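Local coordinates for protein histidine utilization repressor (Pseudomonas syringae pv. tomato, PDB 2PKH) that probably represses the histidine utilization operon by binding its hutP region in the absence of inducer, the part described here being its C-terminal UTRA domain, at residues B[69-73]-B[74-78]. Sequence-based numbering, arbitrary orientation.
Sequences QDFTL and QTPYA
Phe71 and Pro76 meet by a CH-pi contact where an Asx turn leads into the N-cap of helix 76-83 in the UTRA domain. Pro76 CG lies over one face of the Phe71 ring, 4.0 Å from its centroid and shifted toward the rim; Gln69 CB sits over the rim of the opposite face. With CG anti to its own carbonyl carbon (chi1 -63°), the phenylalanine sets its ring beneath the proline, CD1 coming within 3.6 Å of Pro76 CD, while Gln74 O lies at the ring edge. Proline suits this first helical turn because its ring nitrogen has no hydrogen to donate and its aliphatic carbons CG and CD offer C-H groups to the aromatic. Both residues are buried and pack the helix start against strand 36-46, where both rest on Ile42; Pro76 also touches Glu54 and Arg56 of strand 49-59.

The Asp70 side is looser and faces solvent. Here Asp70 OD1 accepts from Thr72 N at 2.8 Å, the bond that defines the Asx turn. Gln74 carries its extended side chain to Gln82 OE1, near the far end of helix 76-83, which its NE2 reaches, while its backbone N is buried without a partner. Thr75 is a natural N-cap, its short hydroxyl reaching forward to the first turn: OG1 accepts from Ala78 N at 3.1 Å, with an N-H...O angle of 160°.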
ATOM      1  N   GLN B  69     -22.386  15.863  15.827  1.00 26.30           N
ATOM      2  CA  GLN B  69     -22.493  14.455  15.469  1.00 26.22           C
ATOM      3  C   GLN B  69     -22.442  13.446  16.677  1.00 28.05           C
ATOM      4  O   GLN B  69     -21.873  13.759  17.766  1.00 28.36           O
ATOM      5  CB  GLN B  69     -21.392  14.114  14.467  1.00 26.27           C
ATOM      6  CG  GLN B  69     -21.289  15.035  13.267  1.00 25.85           C
ATOM      7  CD  GLN B  69     -22.618  15.133  12.489  1.00 26.65           C
ATOM      8  OE1 GLN B  69     -23.264  14.125  12.225  1.00 27.30           O
ATOM      9  NE2 GLN B  69     -23.028  16.345  12.154  1.00 24.77           N
ATOM     10  N   ASP B  70     -23.060  12.271  16.474  1.00 27.80           N
ATOM     11  CA  ASP B  70     -23.063  11.199  17.446  1.00 28.24           C
ATOM     12  C   ASP B  70     -22.103  10.140  16.952  1.00 27.58           C
ATOM     13  O   ASP B  70     -22.452   9.282  16.150  1.00 27.14           O
ATOM     14  CB  ASP B  70     -24.463  10.617  17.626  1.00 28.80           C
ATOM     15  CG  ASP B  70     -24.488   9.416  18.579  1.00 32.57           C
ATOM     16  OD1 ASP B  70     -23.410   8.899  18.939  1.00 30.90           O
ATOM     17  OD2 ASP B  70     -25.608   8.969  18.964  1.00 35.94           O
ATOM     18  N   PHE B  71     -20.854  10.221  17.414  1.00 27.97           N
ATOM     19  CA  PHE B  71     -19.828   9.337  16.914  1.00 27.18           C
ATOM     20  C   PHE B  71     -19.859   7.977  17.601  1.00 30.05           C
ATOM     21  O   PHE B  71     -18.943   7.170  17.428  1.00 30.83           O
ATOM     22  CB  PHE B  71     -18.457   9.995  17.078  1.00 25.33           C
ATOM     23  CG  PHE B  71     -18.296  11.267  16.265  1.00 24.49           C
ATOM     24  CD1 PHE B  71     -18.292  11.203  14.845  1.00 22.13           C
ATOM     25  CD2 PHE B  71     -18.131  12.517  16.918  1.00 21.58           C
ATOM     26  CE1 PHE B  71     -18.171  12.347  14.088  1.00 23.15           C
ATOM     27  CE2 PHE B  71     -17.951  13.653  16.171  1.00 23.36           C
ATOM     28  CZ  PHE B  71     -17.969  13.545  14.732  1.00 23.28           C
ATOM     29  N   THR B  72     -20.914   7.675  18.376  1.00 31.70           N
ATOM     30  CA  THR B  72     -21.192   6.246  18.661  1.00 32.45           C
ATOM     31  C   THR B  72     -21.861   5.563  17.464  1.00 33.56           C
ATOM     32  O   THR B  72     -21.902   4.349  17.395  1.00 34.48           O
ATOM     33  CB  THR B  72     -22.030   6.004  19.963  1.00 33.27           C
ATOM     34  OG1 THR B  72     -23.318   6.603  19.839  1.00 33.04           O
ATOM     35  CG2 THR B  72     -21.337   6.597  21.154  1.00 32.35           C
ATOM     36  N   LEU B  73     -22.370   6.325  16.498  1.00 33.88           N
ATOM     37  CA  LEU B  73     -23.053   5.720  15.344  1.00 33.82           C
ATOM     38  C   LEU B  73     -22.190   5.685  14.075  1.00 33.36           C
ATOM     39  O   LEU B  73     -22.463   4.927  13.138  1.00 32.81           O
ATOM     40  CB  LEU B  73     -24.390   6.448  15.067  1.00 35.18           C
ATOM     41  CG  LEU B  73     -25.450   6.529  16.174  1.00 37.30           C
ATOM     42  CD1 LEU B  73     -26.710   7.273  15.690  1.00 39.08           C
ATOM     43  CD2 LEU B  73     -25.843   5.120  16.661  1.00 38.02           C
ATOM     44  N   GLN B  74     -21.116   6.478  14.062  1.00 31.34           N
ATOM     45  CA  GLN B  74     -20.290   6.653  12.896  1.00 30.36           C
ATOM     46  C   GLN B  74     -18.878   7.056  13.405  1.00 29.23           C
ATOM     47  O   GLN B  74     -18.795   7.675  14.416  1.00 28.77           O
ATOM     48  CB  GLN B  74     -20.924   7.797  12.067  1.00 31.13           C
ATOM     49  CG  GLN B  74     -20.360   8.016  10.670  1.00 31.81           C
ATOM     50  CD  GLN B  74     -21.116   9.111   9.931  1.00 31.97           C
ATOM     51  OE1 GLN B  74     -21.672  10.045  10.541  1.00 34.62           O
ATOM     52  NE2 GLN B  74     -21.170   8.987   8.634  1.00 30.46           N
ATOM     53  N   THR B  75     -17.768   6.692  12.753  1.00 27.54           N
ATOM     54  CA  THR B  75     -16.484   7.260  13.186  1.00 25.91           C
ATOM     55  C   THR B  75     -16.357   8.698  12.608  1.00 24.85           C
ATOM     56  O   THR B  75     -17.004   9.053  11.577  1.00 23.67           O
ATOM     57  CB  THR B  75     -15.275   6.480  12.680  1.00 26.64           C
ATOM     58  OG1 THR B  75     -15.209   6.607  11.261  1.00 27.77           O
ATOM     59  CG2 THR B  75     -15.286   4.985  13.119  1.00 25.57           C
ATOM     60  N   PRO B  76     -15.582   9.564  13.280  1.00 23.36           N
ATOM     61  CA  PRO B  76     -15.223  10.881  12.717  1.00 23.33           C
ATOM     62  C   PRO B  76     -14.672  10.825  11.255  1.00 24.10           C
ATOM     63  O   PRO B  76     -15.098  11.588  10.382  1.00 23.79           O
ATOM     64  CB  PRO B  76     -14.178  11.418  13.695  1.00 24.53           C
ATOM     65  CG  PRO B  76     -14.520  10.718  15.051  1.00 22.48           C
ATOM     66  CD  PRO B  76     -15.144   9.371  14.683  1.00 23.27           C
ATOM     67  N   TYR B  77     -13.765   9.892  10.989  1.00 25.58           N
ATOM     68  CA  TYR B  77     -13.248   9.770   9.606  1.00 26.45           C
ATOM     69  C   TYR B  77     -14.342   9.479   8.595  1.00 26.95           C
ATOM     70  O   TYR B  77     -14.341  10.073   7.544  1.00 28.09           O
ATOM     71  CB  TYR B  77     -12.189   8.718   9.531  1.00 24.65           C
ATOM     72  CG  TYR B  77     -11.411   8.835   8.248  1.00 28.13           C
ATOM     73  CD1 TYR B  77     -10.358   9.748   8.119  1.00 32.14           C
ATOM     74  CD2 TYR B  77     -11.756   8.059   7.137  1.00 27.35           C
ATOM     75  CE1 TYR B  77      -9.631   9.861   6.921  1.00 28.48           C
ATOM     76  CE2 TYR B  77     -11.077   8.194   5.931  1.00 30.04           C
ATOM     77  CZ  TYR B  77     -10.004   9.088   5.827  1.00 30.36           C
ATOM     78  OH  TYR B  77      -9.266   9.179   4.626  1.00 26.85           O
ATOM     79  N   ALA B  78     -15.275   8.583   8.916  1.00 26.70           N
ATOM     80  CA  ALA B  78     -16.342   8.254   7.994  1.00 27.33           C
ATOM     81  C   ALA B  78     -17.168   9.488   7.786  1.00 28.36           C
ATOM     82  O   ALA B  78     -17.487   9.841   6.645  1.00 29.66           O
ATOM     83  CB  ALA B  78     -17.215   7.136   8.557  1.00 27.69           C
TER